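Local coordinates for glycerol dehydratase (Clostridium butyricum, PDB 1R9D), which is a B12-independent glycerol dehydratase that probably removes water from glycerol by glycyl-radical chemistry, at residues W93-L98 against D121-W126; Y125-G128 against S132-A135; R144-V147 against V151-V154; N156-G161 against N507-A512. All blocks are in the same frame, centred on the assembly; numbering follows the deposited sequence.

All four contacts lie within the pyruvate formate lyase-like part of the chain. Contacts 1 and 2 are only partly buried and follow one another, contact 1 setting helix 113-125 against helix 92-97 and contact 2 closing the turn that leads on to helix 131-138. Contacts 3 and 4 are buried; contact 4 lies on helix 484-516 itself, and contacts 2 and 3 pack against the same helix. Val154 O of contact 3 touches Ile509 of contact 4. Ala135 of contact 2 also packs on Ile509. Chemistry shifts with place: an aromatic face in contact 1, a carboxylate-to-amide bond in contact 2, apolar groups with bridging waters in contact 3, and mainly aliphatic packing in contact 4.

Contact 1. Residues W93-L98 against D121-W126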
loop_
_atom_site.group_PDB
_atom_site.type_symbol
_atom_site.label_atom_id
_atom_site.label_comp_id
_atom_site.label_asym_id
_atom_site.label_seq_id
_atom_site.Cartn_x
_atom_site.Cartn_y
_atom_site.Cartn_z
ATOM N N TRP A 93 2.596 24.471 6.220
ATOM C CA TRP A 93 3.612 25.503 6.399
ATOM C C TRP A 93 3.216 26.746 5.600
ATOM O O TRP A 93 3.427 27.878 6.042
ATOM C CB TRP A 93 4.989 25.007 5.930
ATOM C CG TRP A 93 5.077 24.726 4.455
ATOM C CD1 TRP A 93 4.897 23.523 3.834
ATOM C CD2 TRP A 93 5.353 25.674 3.419
ATOM N NE1 TRP A 93 5.046 23.663 2.474
ATOM C CE2 TRP A 93 5.325 24.975 2.193
ATOM C CE3 TRP A 93 5.621 27.052 3.407
ATOM C CZ2 TRP A 93 5.556 25.604 0.965
ATOM C CZ3 TRP A 93 5.853 27.678 2.182
ATOM C CH2 TRP A 93 5.818 26.952 0.980
ATOM N N LEU A 94 2.636 26.521 4.422
ATOM C CA LEU A 94 2.213 27.608 3.550
ATOM C C LEU A 94 1.059 28.342 4.216
ATOM O O LEU A 94 1.020 29.573 4.241
ATOM C CB LEU A 94 1.751 27.059 2.197
ATOM C CG LEU A 94 2.044 27.872 0.931
ATOM C CD1 LEU A 94 1.088 27.440 -0.162
ATOM C CD2 LEU A 94 1.904 29.357 1.190
ATOM N N GLN A 95 0.120 27.572 4.753
ATOM C CA GLN A 95 -1.038 28.137 5.434
ATOM C C GLN A 95 -0.590 29.082 6.547
ATOM O O GLN A 95 -1.195 30.132 6.766
ATOM C CB GLN A 95 -1.896 27.012 6.012
ATOM C CG GLN A 95 -3.106 27.479 6.801
ATOM C CD GLN A 95 -4.031 26.336 7.161
ATOM O OE1 GLN A 95 -3.611 25.344 7.760
ATOM N NE2 GLN A 95 -5.299 26.468 6.796
ATOM N N ASP A 96 0.480 28.706 7.242
ATOM C CA ASP A 96 1.014 29.520 8.330
ATOM C C ASP A 96 1.738 30.786 7.872
ATOM O O ASP A 96 1.658 31.819 8.536
ATOM C CB ASP A 96 1.976 28.695 9.191
ATOM C CG ASP A 96 1.261 27.688 10.069
ATOM O OD1 ASP A 96 0.313 28.088 10.782
ATOM O OD2 ASP A 96 1.651 26.499 10.057
ATOM N N GLU A 97 2.432 30.708 6.741
ATOM C CA GLU A 97 3.205 31.838 6.227
ATOM C C GLU A 97 2.546 32.707 5.165
ATOM O O GLU A 97 3.183 33.615 4.627
ATOM C CB GLU A 97 4.530 31.333 5.661
ATOM C CG GLU A 97 5.470 30.765 6.688
ATOM C CD GLU A 97 6.710 30.181 6.047
ATOM O OE1 GLU A 97 7.262 30.831 5.130
ATOM O OE2 GLU A 97 7.132 29.082 6.461
ATOM N N LEU A 98 1.284 32.435 4.856
ATOM C CA LEU A 98 0.574 33.196 3.833
ATOM C C LEU A 98 0.752 34.708 3.897
ATOM O O LEU A 98 0.951 35.357 2.869
ATOM C CB LEU A 98 -0.925 32.892 3.885
ATOM C CG LEU A 98 -1.424 31.571 3.309
ATOM C CD1 LEU A 98 -2.940 31.528 3.420
ATOM C CD2 LEU A 98 -0.995 31.437 1.855
ATOM N N ASP A 121 -9.649 26.052 0.715
ATOM C CA ASP A 121 -10.216 24.728 0.471
ATOM C C ASP A 121 -9.120 23.678 0.279
ATOM O O ASP A 121 -9.297 22.510 0.629
ATOM C CB ASP A 121 -11.109 24.746 -0.769
ATOM C CG ASP A 121 -11.808 23.419 -0.993
ATOM O OD1 ASP A 121 -12.650 23.043 -0.150
ATOM O OD2 ASP A 121 -11.514 22.746 -2.003
ATOM N N VAL A 122 -7.995 24.098 -0.292
ATOM C CA VAL A 122 -6.879 23.190 -0.524
ATOM C C VAL A 122 -6.356 22.676 0.816
ATOM O O VAL A 122 -6.203 21.472 1.009
ATOM C CB VAL A 122 -5.737 23.899 -1.290
ATOM C CG1 VAL A 122 -4.562 22.946 -1.478
ATOM C CG2 VAL A 122 -6.241 24.377 -2.642
ATOM N N PHE A 123 -6.095 23.596 1.743
ATOM C CA PHE A 123 -5.607 23.235 3.070
ATOM C C PHE A 123 -6.598 22.302 3.759
ATOM O O PHE A 123 -6.205 21.361 4.447
ATOM C CB PHE A 123 -5.420 24.487 3.936
ATOM C CG PHE A 123 -4.421 25.470 3.388
ATOM C CD1 PHE A 123 -4.676 26.837 3.442
ATOM C CD2 PHE A 123 -3.222 25.035 2.831
ATOM C CE1 PHE A 123 -3.755 27.759 2.947
ATOM C CE2 PHE A 123 -2.291 25.949 2.334
ATOM C CZ PHE A 123 -2.558 27.314 2.393
ATOM N N GLU A 124 -7.887 22.571 3.572
ATOM C CA GLU A 124 -8.924 21.753 4.190
ATOM C C GLU A 124 -8.958 20.328 3.644
ATOM O O GLU A 124 -9.017 19.369 4.409
ATOM C CB GLU A 124 -10.296 22.405 3.998
ATOM C CG GLU A 124 -11.420 21.704 4.741
ATOM C CD GLU A 124 -12.773 22.346 4.486
ATOM O OE1 GLU A 124 -12.895 23.578 4.676
ATOM O OE2 GLU A 124 -13.714 21.619 4.098
ATOM N N TYR A 125 -8.914 20.181 2.325
ATOM C CA TYR A 125 -8.961 18.845 1.743
ATOM C C TYR A 125 -7.755 17.975 2.078
ATOM O O TYR A 125 -7.909 16.831 2.502
ATOM C CB TYR A 125 -9.078 18.896 0.220
ATOM C CG TYR A 125 -9.011 17.506 -0.392
ATOM C CD1 TYR A 125 -10.100 16.637 -0.313
ATOM C CD2 TYR A 125 -7.831 17.030 -0.966
ATOM C CE1 TYR A 125 -10.017 15.331 -0.788
ATOM C CE2 TYR A 125 -7.735 15.720 -1.442
ATOM C CZ TYR A 125 -8.833 14.877 -1.348
ATOM O OH TYR A 125 -8.743 13.579 -1.797
ATOM N N TRP A 126 -6.557 18.517 1.881
ATOM C CA TRP A 126 -5.337 17.746 2.109
ATOM C C TRP A 126 -4.928 17.461 3.541
ATOM O O TRP A 126 -3.901 16.829 3.780
ATOM C CB TRP A 126 -4.171 18.391 1.367
ATOM C CG TRP A 126 -4.337 18.351 -0.113
ATOM C CD1 TRP A 126 -4.894 19.315 -0.903
ATOM C CD2 TRP A 126 -3.976 17.274 -0.986
ATOM N NE1 TRP A 126 -4.901 18.905 -2.213
ATOM C CE2 TRP A 126 -4.344 17.655 -2.292
ATOM C CE3 TRP A 126 -3.377 16.020 -0.787
ATOM C CZ2 TRP A 126 -4.134 16.829 -3.405
ATOM C CZ3 TRP A 126 -3.167 15.195 -1.894
ATOM C CH2 TRP A 126 -3.544 15.605 -3.185
#
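Gln95 lies over one face of the Phe123 ring, and this pair makes most of the contact. Gln95 CB forms a CH-pi interaction, 3.6 Å from the centroid of the Phe123 ring and only 7° off the normal. With CG anti to the backbone N (chi1 177°) and the chain extended beyond it, the glutamine runs back across the ring in the direction opposite to that of the phenylalanine side chain. The amide therefore arrives above the root of the ring, Gln95 NE2 being 3.4 Å from Phe123 CD1, with the amide and ring planes turned 44° apart. Leu98 fills a different position: its CD1 meets Phe123 CE1 at 3.9 Å, at the ring edge and near its plane. Leu94 adds a looser touch, CB to Phe123 CE2 at 4.2 Å. Farther out, Phe123 also packs on Asn91, in the loop just before helix 92-97. That helix is tied down by Glu97, which forms a salt bridge with Arg104 and accepts the backbone N-H of Glu327. On the other partner, Asp121 pairs with Lys40, joining helix 113-125 to helix 30-40. The methylenes of an exposed polar residue thus cover one face of a buried ring, probably limiting solvent access from that side; the attraction is chiefly dispersive.

Contact 2. Residues Y125-G128 against S132-A135; sequences YWNG and SELA
The carboxylate of Glu133 faces the backbone of Gly128, whose N meets OE1 on the syn side, 32° out of the carboxylate plane. Tyr125 lies against one face of the neighbouring Trp126 indole, with Tyr125 CD2 3.6 Å above its plane and offset toward the rim, while Trp126 CD1 sits at the edge of the tyrosine ring. The Gly128 N to Glu133 OE1 bond is short, 2.7 Å, but bent, at 131°. Glu133 reaches across because its chain is extended beyond CG, and it fits closely over the glycine: OE1 is 3.1 Å from Gly128 CA. Glu133 OE2 is hydrogen-bonded to Thr130 OG1 and lies 3.4 Å from Trp126 O, a meeting of two acceptors. The Asn127 side chain crosses that of Glu133 at about a right angle, with Asn127 OD1 3.9 Å from Glu133 OE1, and is itself held by Lys92, whose positive charge may ease this approach of oxygens. Gly128 has a positive phi of 80°, and its O is bonded by Arg516 of helix 484-516. Beyond the contact, Leu134 packs on Pro46 of the second subunit. Glu133 stands in the first turn of helix 131-138, where its negative charge probably interacts favourably with the positive end of the helix dipole. The arrangement is a short helix-loop-helix connection with a glycine at positive phi, in which a side chain from the start of one helix holds the backbone that has just left the preceding helix 113-125.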
loop_
_atom_site.group_PDB
_atom_site.type_symbol
_atom_site.label_atom_id
_atom_site.label_comp_id
_atom_site.label_asym_id
_atom_site.label_seq_id
_atom_site.Cartn_x
_atom_site.Cartn_y
_atom_site.Cartn_z
ATOM N N TYR A 125 -8.914 20.181 2.325
ATOM C CA TYR A 125 -8.961 18.845 1.743
ATOM C C TYR A 125 -7.755 17.975 2.078
ATOM O O TYR A 125 -7.909 16.831 2.502
ATOM C CB TYR A 125 -9.078 18.896 0.220
ATOM C CG TYR A 125 -9.011 17.506 -0.392
ATOM C CD1 TYR A 125 -10.100 16.637 -0.313
ATOM C CD2 TYR A 125 -7.831 17.030 -0.966
ATOM C CE1 TYR A 125 -10.017 15.331 -0.788
ATOM C CE2 TYR A 125 -7.735 15.720 -1.442
ATOM C CZ TYR A 125 -8.833 14.877 -1.348
ATOM O OH TYR A 125 -8.743 13.579 -1.797
ATOM N N TRP A 126 -6.557 18.517 1.881
ATOM C CA TRP A 126 -5.337 17.746 2.109
ATOM C C TRP A 126 -4.928 17.461 3.541
ATOM O O TRP A 126 -3.901 16.829 3.780
ATOM C CB TRP A 126 -4.171 18.391 1.367
ATOM C CG TRP A 126 -4.337 18.351 -0.113
ATOM C CD1 TRP A 126 -4.894 19.315 -0.903
ATOM C CD2 TRP A 126 -3.976 17.274 -0.986
ATOM N NE1 TRP A 126 -4.901 18.905 -2.213
ATOM C CE2 TRP A 126 -4.344 17.655 -2.292
ATOM C CE3 TRP A 126 -3.377 16.020 -0.787
ATOM C CZ2 TRP A 126 -4.134 16.829 -3.405
ATOM C CZ3 TRP A 126 -3.167 15.195 -1.894
ATOM C CH2 TRP A 126 -3.544 15.605 -3.185
ATOM N N ASN A 127 -5.727 17.906 4.501
ATOM C CA ASN A 127 -5.400 17.659 5.893
ATOM C C ASN A 127 -5.291 16.159 6.181
ATOM O O ASN A 127 -6.265 15.414 6.038
ATOM C CB ASN A 127 -6.454 18.289 6.806
ATOM C CG ASN A 127 -6.164 18.050 8.269
ATOM O OD1 ASN A 127 -5.053 18.286 8.738
ATOM N ND2 ASN A 127 -7.167 17.580 9.002
ATOM N N GLY A 128 -4.096 15.731 6.580
ATOM C CA GLY A 128 -3.852 14.335 6.895
ATOM C C GLY A 128 -3.629 13.429 5.696
ATOM O O GLY A 128 -3.400 12.234 5.861
ATOM N N SER A 132 4.063 13.973 3.772
ATOM C CA SER A 132 4.709 14.404 5.017
ATOM C C SER A 132 4.007 13.860 6.261
ATOM O O SER A 132 4.652 13.400 7.202
ATOM C CB SER A 132 4.765 15.940 5.105
ATOM O OG SER A 132 3.471 16.522 5.232
ATOM N N GLU A 133 2.679 13.895 6.265
ATOM C CA GLU A 133 1.944 13.409 7.426
ATOM C C GLU A 133 2.075 11.896 7.611
ATOM O O GLU A 133 2.187 11.412 8.736
ATOM C CB GLU A 133 0.480 13.860 7.320
ATOM C CG GLU A 133 0.393 15.392 7.345
ATOM C CD GLU A 133 -0.950 15.951 6.917
ATOM O OE1 GLU A 133 -1.731 16.370 7.803
ATOM O OE2 GLU A 133 -1.220 15.976 5.695
ATOM N N LEU A 134 2.088 11.148 6.511
ATOM C CA LEU A 134 2.243 9.697 6.605
ATOM C C LEU A 134 3.673 9.362 7.053
ATOM O O LEU A 134 3.882 8.445 7.842
ATOM C CB LEU A 134 1.950 9.044 5.253
ATOM C CG LEU A 134 2.136 7.524 5.180
ATOM C CD1 LEU A 134 1.208 6.838 6.167
ATOM C CD2 LEU A 134 1.856 7.052 3.764
ATOM N N ALA A 135 4.650 10.116 6.550
ATOM C CA ALA A 135 6.053 9.893 6.909
ATOM C C ALA A 135 6.234 9.986 8.419
ATOM O O ALA A 135 6.904 9.148 9.026
ATOM C CB ALA A 135 6.947 10.916 6.214
#

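Contact 3. Residues R144-V147 against V151-V154; sequences REAV and VFTV
Phe152 places CG between its backbone N and carbonyl carbon (chi1 66°), which swings the ring toward the last turn of helix 141-147, where Val147 waits with CG1 anti to its backbone N (chi1 173°). The two side chains then cross at about a right angle, and Val147 CG2 touches Phe152 CE1 at 3.8 Å. This is a helix-loop-strand connection: a short loop joins helix 141-147 to strand 152-153, which pairs antiparallel with strand 449-452. The other valine branch serves the far end of the strand segment, Val147 CG1 lying 4.2 Å from Val154 CG2. Ala146 offers both a methyl and a carbonyl to the ring; its O is 3.6 Å from Phe152 CE2, while its CB is a looser neighbour. Helix 484-516 packs against both segments, with His501 on Ala146, Ala505 on Val147 and Met502 on Phe152, so the small apolar cluster is largely buried, Val147 keeping some exposure. Water replaces direct backbone bonding between the segments. Water 2 joins two carbonyls, Val147 O at 2.7 Å and Phe152 O at 2.8 Å. Water 1, which also rests over one face of the Phe152 ring, offset toward its rim, accepts the N-H of Phe152 at 2.9 Å and is hydrogen-bonded to Ala146 O at 2.7 Å.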
loop_
_atom_site.group_PDB
_atom_site.type_symbol
_atom_site.label_atom_id
_atom_site.label_comp_id
_atom_site.label_asym_id
_atom_site.label_seq_id
_atom_site.Cartn_x
_atom_site.Cartn_y
_atom_site.Cartn_z
ATOM N N ARG A 144 11.441 10.702 16.047
ATOM C CA ARG A 144 10.863 12.039 15.966
ATOM C C ARG A 144 11.648 13.004 16.849
ATOM O O ARG A 144 11.913 14.143 16.461
ATOM C CB ARG A 144 9.397 12.010 16.406
ATOM C CG ARG A 144 8.484 11.250 15.459
ATOM C CD ARG A 144 7.129 10.979 16.094
ATOM N NE ARG A 144 6.271 10.198 15.209
ATOM C CZ ARG A 144 5.361 9.322 15.626
ATOM N NH1 ARG A 144 5.185 9.106 16.924
ATOM N NH2 ARG A 144 4.627 8.658 14.744
ATOM N N GLU A 145 12.020 12.548 18.040
ATOM C CA GLU A 145 12.778 13.396 18.952
ATOM C C GLU A 145 14.153 13.706 18.370
ATOM O O GLU A 145 14.593 14.855 18.376
ATOM C CB GLU A 145 12.926 12.716 20.310
ATOM C CG GLU A 145 11.598 12.360 20.952
ATOM C CD GLU A 145 11.747 11.927 22.392
ATOM O OE1 GLU A 145 12.594 11.051 22.666
ATOM O OE2 GLU A 145 11.011 12.460 23.251
ATOM N N ALA A 146 14.824 12.677 17.860
ATOM C CA ALA A 146 16.148 12.849 17.269
ATOM C C ALA A 146 16.113 13.828 16.093
ATOM O O ALA A 146 17.054 14.592 15.879
ATOM C CB ALA A 146 16.695 11.496 16.809
ATOM N N VAL A 147 15.025 13.803 15.334
ATOM C CA VAL A 147 14.881 14.689 14.186
ATOM C C VAL A 147 14.748 16.150 14.623
ATOM O O VAL A 147 15.099 17.066 13.877
ATOM C CB VAL A 147 13.641 14.298 13.336
ATOM C CG1 VAL A 147 13.399 15.332 12.247
ATOM C CG2 VAL A 147 13.853 12.923 12.708
ATOM N N VAL A 151 20.344 18.504 15.198
ATOM C CA VAL A 151 21.558 17.803 14.792
ATOM C C VAL A 151 21.526 17.562 13.282
ATOM O O VAL A 151 22.546 17.681 12.602
ATOM C CB VAL A 151 21.715 16.452 15.530
ATOM C CG1 VAL A 151 22.870 15.658 14.931
ATOM C CG2 VAL A 151 21.977 16.698 17.010
ATOM N N PHE A 152 20.351 17.217 12.760
ATOM C CA PHE A 152 20.210 16.990 11.328
ATOM C C PHE A 152 18.799 17.356 10.873
ATOM O O PHE A 152 17.915 17.578 11.700
ATOM C CB PHE A 152 20.525 15.523 10.986
ATOM C CG PHE A 152 19.543 14.532 11.549
ATOM C CD1 PHE A 152 18.344 14.265 10.893
ATOM C CD2 PHE A 152 19.811 13.874 12.746
ATOM C CE1 PHE A 152 17.428 13.357 11.422
ATOM C CE2 PHE A 152 18.901 12.964 13.283
ATOM C CZ PHE A 152 17.706 12.704 12.620
ATOM N N THR A 153 18.603 17.444 9.564
ATOM C CA THR A 153 17.292 17.764 9.010
ATOM C C THR A 153 16.992 16.889 7.802
ATOM O O THR A 153 17.850 16.687 6.947
ATOM C CB THR A 153 17.190 19.237 8.556
ATOM O OG1 THR A 153 15.938 19.437 7.884
ATOM C CG2 THR A 153 18.319 19.596 7.602
ATOM N N VAL A 154 15.773 16.365 7.747
ATOM C CA VAL A 154 15.347 15.538 6.626
ATOM C C VAL A 154 14.171 16.247 5.969
ATOM O O VAL A 154 13.318 15.624 5.344
ATOM C CB VAL A 154 14.907 14.125 7.085
ATOM C CG1 VAL A 154 16.124 13.317 7.534
ATOM C CG2 VAL A 154 13.908 14.231 8.225
HETATM O O HOH W 1 18.100 16.719 14.525
HETATM O O HOH W 2 15.344 18.696 11.702
#

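Contact 4. Residues N156-G161 against N507-A512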
loop_
_atom_site.group_PDB
_atom_site.type_symbol
_atom_site.label_atom_id
_atom_site.label_comp_id
_atom_site.label_asym_id
_atom_site.label_seq_id
_atom_site.Cartn_x
_atom_site.Cartn_y
_atom_site.Cartn_z
ATOM N N ASN A 156 13.985 18.237 3.276
ATOM C CA ASN A 156 13.909 18.283 1.819
ATOM C C ASN A 156 12.807 17.428 1.181
ATOM O O ASN A 156 11.926 17.967 0.506
ATOM C CB ASN A 156 15.272 17.943 1.199
ATOM C CG ASN A 156 15.399 18.431 -0.234
ATOM O OD1 ASN A 156 14.608 19.265 -0.692
ATOM N ND2 ASN A 156 16.401 17.929 -0.949
ATOM N N TYR A 157 12.841 16.116 1.398
ATOM C CA TYR A 157 11.841 15.219 0.807
ATOM C C TYR A 157 10.594 15.072 1.683
ATOM O O TYR A 157 9.624 14.396 1.312
ATOM C CB TYR A 157 12.472 13.844 0.548
ATOM C CG TYR A 157 13.670 13.866 -0.387
ATOM C CD1 TYR A 157 14.600 12.827 -0.376
ATOM C CD2 TYR A 157 13.878 14.922 -1.280
ATOM C CE1 TYR A 157 15.704 12.834 -1.220
ATOM C CE2 TYR A 157 14.988 14.937 -2.136
ATOM C CZ TYR A 157 15.896 13.886 -2.096
ATOM O OH TYR A 157 16.998 13.873 -2.925
ATOM N N TYR A 158 10.629 15.716 2.842
ATOM C CA TYR A 158 9.522 15.689 3.783
ATOM C C TYR A 158 8.469 16.720 3.380
ATOM O O TYR A 158 7.284 16.408 3.291
ATOM C CB TYR A 158 10.029 16.004 5.195
ATOM C CG TYR A 158 8.959 15.984 6.267
ATOM C CD1 TYR A 158 8.530 14.784 6.835
ATOM C CD2 TYR A 158 8.367 17.170 6.706
ATOM C CE1 TYR A 158 7.537 14.766 7.820
ATOM C CE2 TYR A 158 7.373 17.162 7.688
ATOM C CZ TYR A 158 6.964 15.956 8.238
ATOM O OH TYR A 158 5.975 15.933 9.198
ATOM N N TYR A 159 8.913 17.948 3.125
ATOM C CA TYR A 159 8.000 19.030 2.760
ATOM C C TYR A 159 7.639 19.112 1.290
ATOM O O TYR A 159 6.573 19.627 0.937
ATOM C CB TYR A 159 8.580 20.382 3.185
ATOM C CG TYR A 159 8.660 20.578 4.676
ATOM C CD1 TYR A 159 9.892 20.604 5.329
ATOM C CD2 TYR A 159 7.503 20.733 5.441
ATOM C CE1 TYR A 159 9.971 20.779 6.702
ATOM C CE2 TYR A 159 7.571 20.909 6.812
ATOM C CZ TYR A 159 8.806 20.933 7.439
ATOM O OH TYR A 159 8.880 21.120 8.800
ATOM N N ASN A 160 8.518 18.619 0.428
ATOM C CA ASN A 160 8.265 18.684 -1.003
ATOM C C ASN A 160 8.661 17.423 -1.759
ATOM O O ASN A 160 9.015 16.407 -1.153
ATOM C CB ASN A 160 8.980 19.909 -1.580
ATOM C CG ASN A 160 8.412 21.214 -1.044
ATOM O OD1 ASN A 160 7.350 21.668 -1.483
ATOM N ND2 ASN A 160 9.104 21.812 -0.076
ATOM N N GLY A 161 8.596 17.500 -3.084
ATOM C CA GLY A 161 8.924 16.361 -3.922
ATOM C C GLY A 161 10.371 15.919 -3.838
ATOM O O GLY A 161 11.212 16.609 -3.259
ATOM N N ASN A 507 14.120 6.696 5.536
ATOM C CA ASN A 507 13.406 5.523 5.053
ATOM C C ASN A 507 11.892 5.625 5.237
ATOM O O ASN A 507 11.134 5.097 4.424
ATOM C CB ASN A 507 13.946 4.247 5.713
ATOM C CG ASN A 507 15.298 3.828 5.146
ATOM O OD1 ASN A 507 15.657 4.200 4.025
ATOM N ND2 ASN A 507 16.049 3.041 5.912
ATOM N N CYS A 508 11.452 6.307 6.293
ATOM C CA CYS A 508 10.022 6.478 6.534
ATOM C C CYS A 508 9.421 7.413 5.483
ATOM O O CYS A 508 8.291 7.211 5.032
ATOM C CB CYS A 508 9.774 7.037 7.940
ATOM S SG CYS A 508 10.130 5.864 9.280
ATOM N N ILE A 509 10.186 8.430 5.096
ATOM C CA ILE A 509 9.756 9.386 4.084
ATOM C C ILE A 509 9.733 8.679 2.727
ATOM O O ILE A 509 8.876 8.956 1.883
ATOM C CB ILE A 509 10.722 10.590 4.036
ATOM C CG1 ILE A 509 10.645 11.349 5.362
ATOM C CG2 ILE A 509 10.378 11.522 2.872
ATOM C CD1 ILE A 509 11.749 12.386 5.521
ATOM N N ASP A 510 10.675 7.757 2.538
ATOM C CA ASP A 510 10.805 6.971 1.309
ATOM C C ASP A 510 9.529 6.131 1.145
ATOM O O ASP A 510 8.901 6.116 0.079
ATOM C CB ASP A 510 12.036 6.053 1.436
ATOM C CG ASP A 510 12.676 5.706 0.095
ATOM O OD1 ASP A 510 11.949 5.458 -0.890
ATOM O OD2 ASP A 510 13.931 5.656 0.036
ATOM N N ILE A 511 9.146 5.442 2.215
ATOM C CA ILE A 511 7.944 4.613 2.205
ATOM C C ILE A 511 6.703 5.463 1.934
ATOM O O ILE A 511 5.813 5.047 1.195
ATOM C CB ILE A 511 7.775 3.865 3.552
ATOM C CG1 ILE A 511 8.858 2.790 3.683
ATOM C CG2 ILE A 511 6.393 3.217 3.632
ATOM C CD1 ILE A 511 8.925 2.140 5.061
ATOM N N ALA A 512 6.654 6.661 2.514
ATOM C CA ALA A 512 5.503 7.548 2.332
ATOM C C ALA A 512 5.308 7.986 0.883
ATOM O O ALA A 512 4.178 8.010 0.390
ATOM C CB ALA A 512 5.627 8.774 3.241
#
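Ile509 divides its two branches between Tyr157 and Tyr158, which are consecutive on helix 155-159. Ile509 CG2 lies 3.9 Å from Tyr157 CB and 3.4 Å from Tyr157 O. The longer branch, with CG1 beside the backbone N (chi1 -65°) and extended onward, brings Ile509 CD1 to 4.0 Å from Tyr158 CB, at the edge of the Tyr158 ring and near its plane. The two tyrosine rings part because their first torsions differ, Tyr157 CG lying beside its backbone N (chi1 -59°) and Tyr158 CG anti to its own (chi1 -179°); the isoleucine meets them chiefly at their roots. Tyr157 turns its ring into the interior: its OH is hydrogen-bonded to Asp447 N, the ring makes edge-to-face contacts with Trp445 and His164, and the side chain lies about 6 Å from a bound glycerol. Tyr158 runs to helix 131-138, where its OH is hydrogen-bonded to Thr136 OG1. Its ring also leans edge-on over Tyr159, with Tyr158 CD2 3.7 Å above the centre of the Tyr159 ring. Although Tyr157 O abuts a methyl, it is bonded to His513 NE2, from the next turn of the helix that bears Ile509. Another side of the same helical segment borders the second subunit, Cys508 packing on Ile199 of that subunit. Across the two segments the attraction is aliphatic and dispersive, while the polar ends of both tyrosines are satisfied by other parts of the fold; Ile509 fills the gap between the two helices, and the hydrogen bonds to Asp447 and Thr136 anchor the ring ends.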